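Local coordinates for putative gdp-fucose protein o-fucosyltransferase 1 (Caenorhabditis elegans, PDB 3ZY2) that is a putative member of the protein O-fucosyltransferase family with a GT-B type fold and binds guanosine-5'-diphosphate, at residues N236-E248 with G330-R342. Residues are numbered along the deposited sequence; the frame is centred on the assembly and turned at random.
Sequences NRPLFASEQCLGE and GNCVSTFSHIVKR. With GDP (guanosine-5'-diphosphate), chain C.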
ATOM      1  N   ASN A 236      11.678 -20.184  -3.293  1.00 30.22           N
ATOM      2  CA  ASN A 236      12.423 -19.664  -4.440  1.00 28.25           C
ATOM      3  C   ASN A 236      11.750 -18.470  -5.127  1.00 26.56           C
ATOM      4  O   ASN A 236      11.633 -18.438  -6.349  1.00 25.90           O
ATOM      5  CB  ASN A 236      12.668 -20.825  -5.428  1.00 29.11           C
ATOM      6  CG  ASN A 236      13.565 -20.449  -6.593  1.00 29.38           C
ATOM      7  OD1 ASN A 236      13.363 -20.915  -7.726  1.00 33.73           O
ATOM      8  ND2 ASN A 236      14.589 -19.665  -6.321  1.00 26.25           N
ATOM      9  N   ARG A 237      11.302 -17.492  -4.339  1.00 25.43           N
ATOM     10  CA  ARG A 237      10.694 -16.285  -4.908  1.00 25.27           C
ATOM     11  C   ARG A 237      11.762 -15.326  -5.390  1.00 24.73           C
ATOM     12  O   ARG A 237      12.903 -15.368  -4.905  1.00 24.78           O
ATOM     13  CB  ARG A 237       9.823 -15.559  -3.880  1.00 25.28           C
ATOM     14  CG  ARG A 237       8.632 -16.367  -3.400  1.00 25.82           C
ATOM     15  CD  ARG A 237       7.728 -16.785  -4.552  1.00 27.60           C
ATOM     16  NE  ARG A 237       6.470 -17.328  -4.050  1.00 28.24           N
ATOM     17  CZ  ARG A 237       5.535 -17.912  -4.797  1.00 31.09           C
ATOM     18  NH1 ARG A 237       5.693 -18.045  -6.111  1.00 31.47           N
ATOM     19  NH2 ARG A 237       4.427 -18.366  -4.222  1.00 34.02           N
ATOM     20  N   PRO A 238      11.398 -14.434  -6.334  1.00 23.77           N
ATOM     21  CA  PRO A 238      12.302 -13.345  -6.676  1.00 23.21           C
ATOM     22  C   PRO A 238      12.708 -12.555  -5.442  1.00 23.23           C
ATOM     23  O   PRO A 238      11.896 -12.323  -4.512  1.00 23.28           O
ATOM     24  CB  PRO A 238      11.462 -12.472  -7.602  1.00 22.52           C
ATOM     25  CG  PRO A 238      10.554 -13.463  -8.270  1.00 23.91           C
ATOM     26  CD  PRO A 238      10.184 -14.418  -7.172  1.00 24.39           C
ATOM     27  N   LEU A 239      13.976 -12.168  -5.430  1.00 22.54           N
ATOM     28  CA  LEU A 239      14.488 -11.309  -4.392  1.00 22.09           C
ATOM     29  C   LEU A 239      15.200 -10.193  -5.109  1.00 20.52           C
ATOM     30  O   LEU A 239      16.206 -10.426  -5.791  1.00 20.59           O
ATOM     31  CB  LEU A 239      15.436 -12.084  -3.483  1.00 22.37           C
ATOM     32  CG  LEU A 239      16.070 -11.276  -2.343  1.00 23.77           C
ATOM     33  CD1 LEU A 239      15.024 -10.729  -1.331  1.00 25.42           C
ATOM     34  CD2 LEU A 239      17.121 -12.131  -1.639  1.00 24.02           C
ATOM     35  N   PHE A 240      14.639  -8.997  -5.007  1.00 20.20           N
ATOM     36  CA  PHE A 240      15.218  -7.819  -5.629  1.00 20.06           C
ATOM     37  C   PHE A 240      15.432  -8.064  -7.118  1.00 19.14           C
ATOM     38  O   PHE A 240      14.477  -8.392  -7.806  1.00 20.53           O
ATOM     39  CB  PHE A 240      16.477  -7.404  -4.870  1.00 20.70           C
ATOM     40  CG  PHE A 240      16.220  -7.078  -3.420  1.00 21.91           C
ATOM     41  CD1 PHE A 240      15.016  -6.505  -3.023  1.00 24.56           C
ATOM     42  CD2 PHE A 240      17.182  -7.360  -2.453  1.00 25.51           C
ATOM     43  CE1 PHE A 240      14.768  -6.228  -1.655  1.00 25.85           C
ATOM     44  CE2 PHE A 240      16.951  -7.071  -1.110  1.00 26.37           C
ATOM     45  CZ  PHE A 240      15.746  -6.508  -0.717  1.00 27.74           C
ATOM     46  N   ALA A 241      16.670  -7.964  -7.605  1.00 17.62           N
ATOM     47  CA  ALA A 241      16.918  -8.045  -9.044  1.00 16.53           C
ATOM     48  C   ALA A 241      17.155  -9.463  -9.565  1.00 16.71           C
ATOM     49  O   ALA A 241      17.584  -9.647 -10.712  1.00 16.87           O
ATOM     50  CB  ALA A 241      18.094  -7.144  -9.422  1.00 15.61           C
ATOM     51  N   SER A 242      16.895 -10.474  -8.742  1.00 17.34           N
ATOM     52  CA  SER A 242      17.324 -11.836  -9.081  1.00 18.08           C
ATOM     53  C   SER A 242      16.816 -12.387 -10.430  1.00 18.44           C
ATOM     54  O   SER A 242      17.438 -13.273 -11.013  1.00 18.56           O
ATOM     55  CB  SER A 242      16.994 -12.789  -7.932  1.00 19.68           C
ATOM     56  OG  SER A 242      15.594 -12.821  -7.720  1.00 20.57           O
ATOM     57  N   GLU A 243      15.699 -11.864 -10.933  1.00 18.41           N
ATOM     58  CA  GLU A 243      15.180 -12.307 -12.248  1.00 19.43           C
ATOM     59  C   GLU A 243      16.073 -11.881 -13.426  1.00 19.40           C
ATOM     60  O   GLU A 243      15.938 -12.394 -14.537  1.00 19.54           O
ATOM     61  CB  GLU A 243      13.738 -11.847 -12.438  1.00 19.83           C
ATOM     62  CG  GLU A 243      12.793 -12.425 -11.350  1.00 21.22           C
ATOM     63  CD  GLU A 243      11.458 -11.700 -11.251  1.00 22.04           C
ATOM     64  OE1 GLU A 243      11.421 -10.515 -10.828  1.00 22.23           O
ATOM     65  OE2 GLU A 243      10.426 -12.337 -11.588  1.00 23.79           O
ATOM     66  N   GLN A 244      17.023 -10.981 -13.171  1.00 17.87           N
ATOM     67  CA  GLN A 244      17.967 -10.601 -14.216  1.00 18.02           C
ATOM     68  C   GLN A 244      18.897 -11.737 -14.621  1.00 18.85           C
ATOM     69  O   GLN A 244      19.417 -11.732 -15.738  1.00 19.95           O
ATOM     70  CB  GLN A 244      18.785  -9.380 -13.796  1.00 16.55           C
ATOM     71  CG  GLN A 244      19.897  -9.678 -12.796  1.00 16.41           C
ATOM     72  CD  GLN A 244      20.723  -8.447 -12.503  1.00 16.28           C
ATOM     73  OE1 GLN A 244      21.123  -7.706 -13.417  1.00 15.46           O
ATOM     74  NE2 GLN A 244      20.986  -8.210 -11.213  1.00 13.83           N
ATOM     75  N   CYS A 245      19.110 -12.706 -13.737  1.00 20.32           N
ATOM     76  CA  CYS A 245      19.901 -13.883 -14.112  1.00 21.84           C
ATOM     77  C   CYS A 245      19.124 -15.202 -14.137  1.00 23.07           C
ATOM     78  O   CYS A 245      19.521 -16.122 -14.853  1.00 24.39           O
ATOM     79  CB  CYS A 245      21.145 -14.038 -13.242  1.00 22.69           C
ATOM     80  SG  CYS A 245      20.866 -14.601 -11.551  1.00 24.08           S
ATOM     81  N   LEU A 246      18.042 -15.285 -13.371  1.00 23.86           N
ATOM     82  CA  LEU A 246      17.266 -16.539 -13.262  1.00 25.36           C
ATOM     83  C   LEU A 246      15.931 -16.510 -14.006  1.00 26.39           C
ATOM     84  O   LEU A 246      15.170 -17.498 -13.964  1.00 27.08           O
ATOM     85  CB  LEU A 246      17.032 -16.902 -11.793  1.00 25.97           C
ATOM     86  CG  LEU A 246      18.280 -17.292 -11.003  1.00 26.87           C
ATOM     87  CD1 LEU A 246      18.034 -17.047  -9.518  1.00 29.34           C
ATOM     88  CD2 LEU A 246      18.686 -18.735 -11.266  1.00 30.69           C
ATOM     89  N   GLY A 247      15.640 -15.392 -14.673  1.00 25.76           N
ATOM     90  CA  GLY A 247      14.412 -15.258 -15.475  1.00 26.49           C
ATOM     91  C   GLY A 247      13.198 -14.910 -14.643  1.00 26.81           C
ATOM     92  O   GLY A 247      13.248 -14.969 -13.401  1.00 26.14           O
ATOM     93  N   GLU A 248      12.107 -14.524 -15.309  1.00 27.81           N
ATOM     94  CA  GLU A 248      10.857 -14.200 -14.609  1.00 29.46           C
ATOM     95  C   GLU A 248      10.407 -15.372 -13.736  1.00 30.10           C
ATOM     96  O   GLU A 248      10.403 -16.525 -14.189  1.00 31.99           O
ATOM     97  CB  GLU A 248       9.748 -13.835 -15.599  1.00 30.75           C
ATOM     98  CG  GLU A 248       8.518 -13.247 -14.934  1.00 34.47           C
ATOM     99  CD  GLU A 248       7.587 -12.547 -15.911  1.00 40.11           C
ATOM    100  OE1 GLU A 248       7.115 -13.198 -16.869  1.00 42.36           O
ATOM    101  OE2 GLU A 248       7.336 -11.333 -15.710  1.00 42.64           O
ATOM    102  N   GLY A 330      28.571  -9.155 -12.248  1.00 12.37           N
ATOM    103  CA  GLY A 330      27.774  -8.536 -11.195  1.00 12.02           C
ATOM    104  C   GLY A 330      27.238  -9.483 -10.155  1.00 12.59           C
ATOM    105  O   GLY A 330      27.549 -10.686 -10.180  1.00 13.31           O
ATOM    106  N   ASN A 331      26.428  -8.906  -9.275  1.00 12.24           N
ATOM    107  CA  ASN A 331      25.679  -9.653  -8.280  1.00 14.37           C
ATOM    108  C   ASN A 331      24.244  -9.720  -8.755  1.00 14.20           C
ATOM    109  O   ASN A 331      23.583  -8.693  -8.919  1.00 14.93           O
ATOM    110  CB  ASN A 331      25.767  -8.943  -6.938  1.00 14.36           C
ATOM    111  CG  ASN A 331      25.107  -9.724  -5.856  1.00 15.59           C
ATOM    112  OD1 ASN A 331      23.900  -9.959  -5.919  1.00 16.77           O
ATOM    113  ND2 ASN A 331      25.884 -10.186  -4.881  1.00 16.49           N
ATOM    114  N   CYS A 332      23.771 -10.936  -8.987  1.00 16.14           N
ATOM    115  CA  CYS A 332      22.460 -11.123  -9.578  1.00 16.66           C
ATOM    116  C   CYS A 332      21.310 -10.577  -8.736  1.00 16.11           C
ATOM    117  O   CYS A 332      20.269 -10.198  -9.280  1.00 16.09           O
ATOM    118  CB  CYS A 332      22.246 -12.595  -9.820  1.00 18.76           C
ATOM    119  SG  CYS A 332      20.618 -12.903 -10.490  1.00 22.06           S
ATOM    120  N   VAL A 333      21.474 -10.557  -7.421  1.00 15.62           N
ATOM    121  CA  VAL A 333      20.384 -10.099  -6.547  1.00 15.79           C
ATOM    122  C   VAL A 333      20.338  -8.569  -6.451  1.00 14.57           C
ATOM    123  O   VAL A 333      19.310  -7.963  -6.183  1.00 15.28           O
ATOM    124  CB  VAL A 333      20.475 -10.774  -5.132  1.00 16.54           C
ATOM    125  CG1 VAL A 333      19.373 -10.279  -4.207  1.00 18.56           C
ATOM    126  CG2 VAL A 333      20.431 -12.266  -5.285  1.00 18.07           C
ATOM    127  N   SER A 334      21.460  -7.923  -6.707  1.00 13.99           N
ATOM    128  CA  SER A 334      21.533  -6.492  -6.474  1.00 12.81           C
ATOM    129  C   SER A 334      20.881  -5.670  -7.588  1.00 12.49           C
ATOM    130  O   SER A 334      21.235  -5.800  -8.784  1.00 12.01           O
ATOM    131  CB  SER A 334      22.986  -6.087  -6.328  1.00 13.23           C
ATOM    132  OG  SER A 334      23.110  -4.685  -6.298  1.00 12.54           O
ATOM    133  N   THR A 335      19.989  -4.768  -7.198  1.00 12.52           N
ATOM    134  CA  THR A 335      19.411  -3.840  -8.177  1.00 12.49           C
ATOM    135  C   THR A 335      20.427  -2.804  -8.674  1.00 12.70           C
ATOM    136  O   THR A 335      20.217  -2.168  -9.710  1.00 12.36           O
ATOM    137  CB  THR A 335      18.158  -3.095  -7.668  1.00 12.51           C
ATOM    138  OG1 THR A 335      18.517  -2.265  -6.552  1.00 12.42           O
ATOM    139  CG2 THR A 335      17.085  -4.095  -7.265  1.00 14.23           C
ATOM    140  N   PHE A 336      21.517  -2.632  -7.924  1.00 10.92           N
ATOM    141  CA  PHE A 336      22.616  -1.772  -8.336  1.00 10.18           C
ATOM    142  C   PHE A 336      23.362  -2.427  -9.521  1.00 10.54           C
ATOM    143  O   PHE A 336      23.585  -1.802 -10.565  1.00 11.01           O
ATOM    144  CB  PHE A 336      23.496  -1.517  -7.106  1.00 10.92           C
ATOM    145  CG  PHE A 336      24.544  -0.459  -7.285  1.00 11.82           C
ATOM    146  CD1 PHE A 336      24.250   0.883  -7.005  1.00 11.78           C
ATOM    147  CD2 PHE A 336      25.852  -0.804  -7.628  1.00 13.25           C
ATOM    148  CE1 PHE A 336      25.241   1.869  -7.141  1.00 14.18           C
ATOM    149  CE2 PHE A 336      26.860   0.183  -7.736  1.00 13.63           C
ATOM    150  CZ  PHE A 336      26.554   1.502  -7.491  1.00 12.74           C
ATOM    151  N   SER A 337      23.701  -3.714  -9.373  1.00 10.22           N
ATOM    152  CA  SER A 337      24.207  -4.492 -10.516  1.00 10.64           C
ATOM    153  C   SER A 337      23.218  -4.469 -11.676  1.00 10.72           C
ATOM    154  O   SER A 337      23.638  -4.469 -12.839  1.00 10.24           O
ATOM    155  CB  SER A 337      24.506  -5.953 -10.137  1.00 11.25           C
ATOM    156  OG  SER A 337      25.835  -6.122  -9.626  1.00 11.98           O
ATOM    157  N   HIS A 338      21.912  -4.433 -11.363  1.00 10.91           N
ATOM    158  CA  HIS A 338      20.890  -4.546 -12.432  1.00 10.90           C
ATOM    159  C   HIS A 338      20.926  -3.309 -13.330  1.00 11.03           C
ATOM    160  O   HIS A 338      20.732  -3.414 -14.543  1.00 11.06           O
ATOM    161  CB  HIS A 338      19.496  -4.776 -11.823  1.00 11.44           C
ATOM    162  CG  HIS A 338      18.454  -5.330 -12.764  1.00 11.33           C
ATOM    163  ND1 HIS A 338      18.666  -5.717 -14.077  1.00 15.69           N
ATOM    164  CD2 HIS A 338      17.148  -5.579 -12.510  1.00  9.69           C
ATOM    165  CE1 HIS A 338      17.526  -6.171 -14.584  1.00 11.70           C
ATOM    166  NE2 HIS A 338      16.592  -6.082 -13.659  1.00 16.06           N
ATOM    167  N   ILE A 339      21.237  -2.149 -12.748  1.00  9.96           N
ATOM    168  CA  ILE A 339      21.456  -0.940 -13.554  1.00  9.83           C
ATOM    169  C   ILE A 339      22.526  -1.216 -14.622  1.00 10.72           C
ATOM    170  O   ILE A 339      22.330  -0.919 -15.806  1.00 11.77           O
ATOM    171  CB  ILE A 339      21.932   0.246 -12.677  1.00  9.90           C
ATOM    172  CG1 ILE A 339      20.781   0.749 -11.801  1.00 10.32           C
ATOM    173  CG2 ILE A 339      22.425   1.373 -13.619  1.00 10.55           C
ATOM    174  CD1 ILE A 339      21.236   1.744 -10.741  1.00 11.37           C
ATOM    175  N   VAL A 340      23.641  -1.805 -14.202  1.00 10.56           N
ATOM    176  CA  VAL A 340      24.748  -2.060 -15.126  1.00 10.48           C
ATOM    177  C   VAL A 340      24.319  -3.067 -16.198  1.00 10.71           C
ATOM    178  O   VAL A 340      24.591  -2.861 -17.380  1.00 11.42           O
ATOM    179  CB  VAL A 340      25.990  -2.619 -14.426  1.00 10.75           C
ATOM    180  CG1 VAL A 340      27.131  -2.766 -15.436  1.00 11.65           C
ATOM    181  CG2 VAL A 340      26.439  -1.724 -13.287  1.00 10.46           C
ATOM    182  N   LYS A 341      23.687  -4.161 -15.778  1.00 10.19           N
ATOM    183  CA  LYS A 341      23.233  -5.195 -16.718  1.00 10.67           C
ATOM    184  C   LYS A 341      22.327  -4.592 -17.791  1.00 11.53           C
ATOM    185  O   LYS A 341      22.546  -4.838 -18.991  1.00 12.15           O
ATOM    186  CB  LYS A 341      22.482  -6.307 -15.959  1.00 10.88           C
ATOM    187  CG  LYS A 341      21.925  -7.413 -16.852  1.00 13.28           C
ATOM    188  CD  LYS A 341      23.054  -8.065 -17.661  1.00 15.58           C
ATOM    189  CE  LYS A 341      22.679  -9.437 -18.230  1.00 17.17           C
ATOM    190  NZ  LYS A 341      21.435  -9.422 -19.076  1.00 17.33           N
ATOM    191  N   ARG A 342      21.339  -3.791 -17.387  1.00 11.78           N
ATOM    192  CA  ARG A 342      20.428  -3.163 -18.354  1.00 11.64           C
ATOM    193  C   ARG A 342      21.123  -2.166 -19.284  1.00 11.96           C
ATOM    194  O   ARG A 342      20.790  -2.080 -20.482  1.00 11.86           O
ATOM    195  CB  ARG A 342      19.271  -2.467 -17.629  1.00 11.88           C
ATOM    196  CG  ARG A 342      18.370  -3.447 -16.891  1.00 11.49           C
ATOM    197  CD  ARG A 342      17.123  -2.761 -16.322  1.00 10.99           C
ATOM    198  NE  ARG A 342      17.458  -1.636 -15.448  1.00 10.45           N
ATOM    199  CZ  ARG A 342      17.232  -1.613 -14.138  1.00 11.65           C
ATOM    200  NH1 ARG A 342      16.689  -2.656 -13.518  1.00 13.03           N
ATOM    201  NH2 ARG A 342      17.528  -0.517 -13.455  1.00 12.07           N
TER
HETATM  202  PB  GDP C1381      20.744  -3.178  -3.785  0.50 29.74           P
HETATM  203  O1B GDP C1381      22.156  -3.464  -4.142  0.50 17.02           O
HETATM  204  O2B GDP C1381      19.440  -3.518  -4.574  0.50 22.43           O
HETATM  205  O3B GDP C1381      20.519  -2.535  -2.285  0.50 23.19           O
HETATM  206  O3A GDP C1381      21.102  -1.640  -4.464  0.50 15.80           O
HETATM  207  PA  GDP C1381      20.423  -0.137  -3.986  0.50 25.82           P
HETATM  208  O1A GDP C1381      21.485   0.606  -5.152  0.50 17.65           O
HETATM  209  O2A GDP C1381      19.113   0.085  -3.939  0.50 10.46           O
HETATM  210  O5' GDP C1381      21.159  -0.358  -2.366  0.50 24.32           O
HETATM  211  C5' GDP C1381      22.370  -0.231  -2.798  0.50 20.91           C
HETATM  212  C4' GDP C1381      23.327   0.555  -2.274  0.50 28.72           C
HETATM  213  O4' GDP C1381      24.425   0.440  -1.462  0.50 28.48           O
HETATM  214  C3' GDP C1381      23.665   1.338  -3.370  0.50 23.44           C
HETATM  215  O3' GDP C1381      22.934   2.816  -3.916  0.50 21.22           O
HETATM  216  C2' GDP C1381      25.372   2.620  -2.863  0.50 50.32           C
HETATM  217  O2' GDP C1381      24.773   3.587  -2.121  0.50 20.56           O
HETATM  218  C1' GDP C1381      25.791   1.386  -2.082  0.50 29.92           C
HETATM  219  N9  GDP C1381      26.415   0.635  -2.918  0.50 25.66           N
HETATM  220  C8  GDP C1381      25.934  -1.032  -3.486  0.50 26.93           C
HETATM  221  N7  GDP C1381      27.010  -0.991  -4.204  0.50 30.98           N
HETATM  222  C5  GDP C1381      27.921  -0.114  -4.362  0.50 21.33           C
HETATM  223  C6  GDP C1381      29.408   0.368  -5.123  0.50 26.25           C
HETATM  224  O6  GDP C1381      29.720  -0.493  -5.806  0.50 22.12           O
HETATM  225  N1  GDP C1381      29.618   1.351  -4.738  0.50 22.09           N
HETATM  226  C2  GDP C1381      29.282   2.291  -3.998  0.50 23.77           C
HETATM  227  N2  GDP C1381      29.660   3.186  -3.773  0.50 19.79           N
HETATM  228  N3  GDP C1381      27.988   2.312  -3.097  0.50 25.23           N
HETATM  229  C4  GDP C1381      27.396   1.026  -3.382  0.50 22.66           C
HETATM  230  O   HOH W   1      19.031  -9.698 -17.612  1.00 21.17           O
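Cys-245 and Cys-332 form a disulfide, SG to SG 2.0 Å, that ties the short helix 243-246 to the loop before helix 335-346. Its C-S-S-C torsion is -96°, near the relaxed value.

Two hydrogen bonds add to this link. Ala-241 N donates to Val-333 O at 3.0 Å, from above the carbonyl plane. Gln-244 NE2 reaches Cys-332 O at 2.9 Å, nearly straight (169°). Cys-332 O lies in the plane of the Gln-244 amide, while the N-H meets that carbonyl from above its plane. The Gln-244 chain, extended beyond CG, carries the amide across to the loop. A water bridges Gln-244 O and Lys-341 NZ, which also forms a salt bridge with Asp-345.

Gln-244 CB sits over one face of the His-338 ring, 3.8 Å from its centroid, as a CH-pi contact. Ala-241 CB packs against Thr-335 CG2, which also touches GDP O2B. Val-333 CG1 meets Leu-239 CD2 at 3.9 Å and Phe-240 CD2 at 4.0 Å.

The same turn into helix 335-346 helps to hold GDP. Ser-334 N-caps the helix, and its OG donates to GDP O1B at 2.7 Å. Thr-335 N donates to GDP O2B at 3.0 Å; the OG1 approach is very short and its geometry doubtful. Phe-336 lays a ring face on the guanine. A diphosphate at a helix N-terminus, after a strand of the C-terminal Rossmann-like domain, is typical of GT-B nucleotide sites.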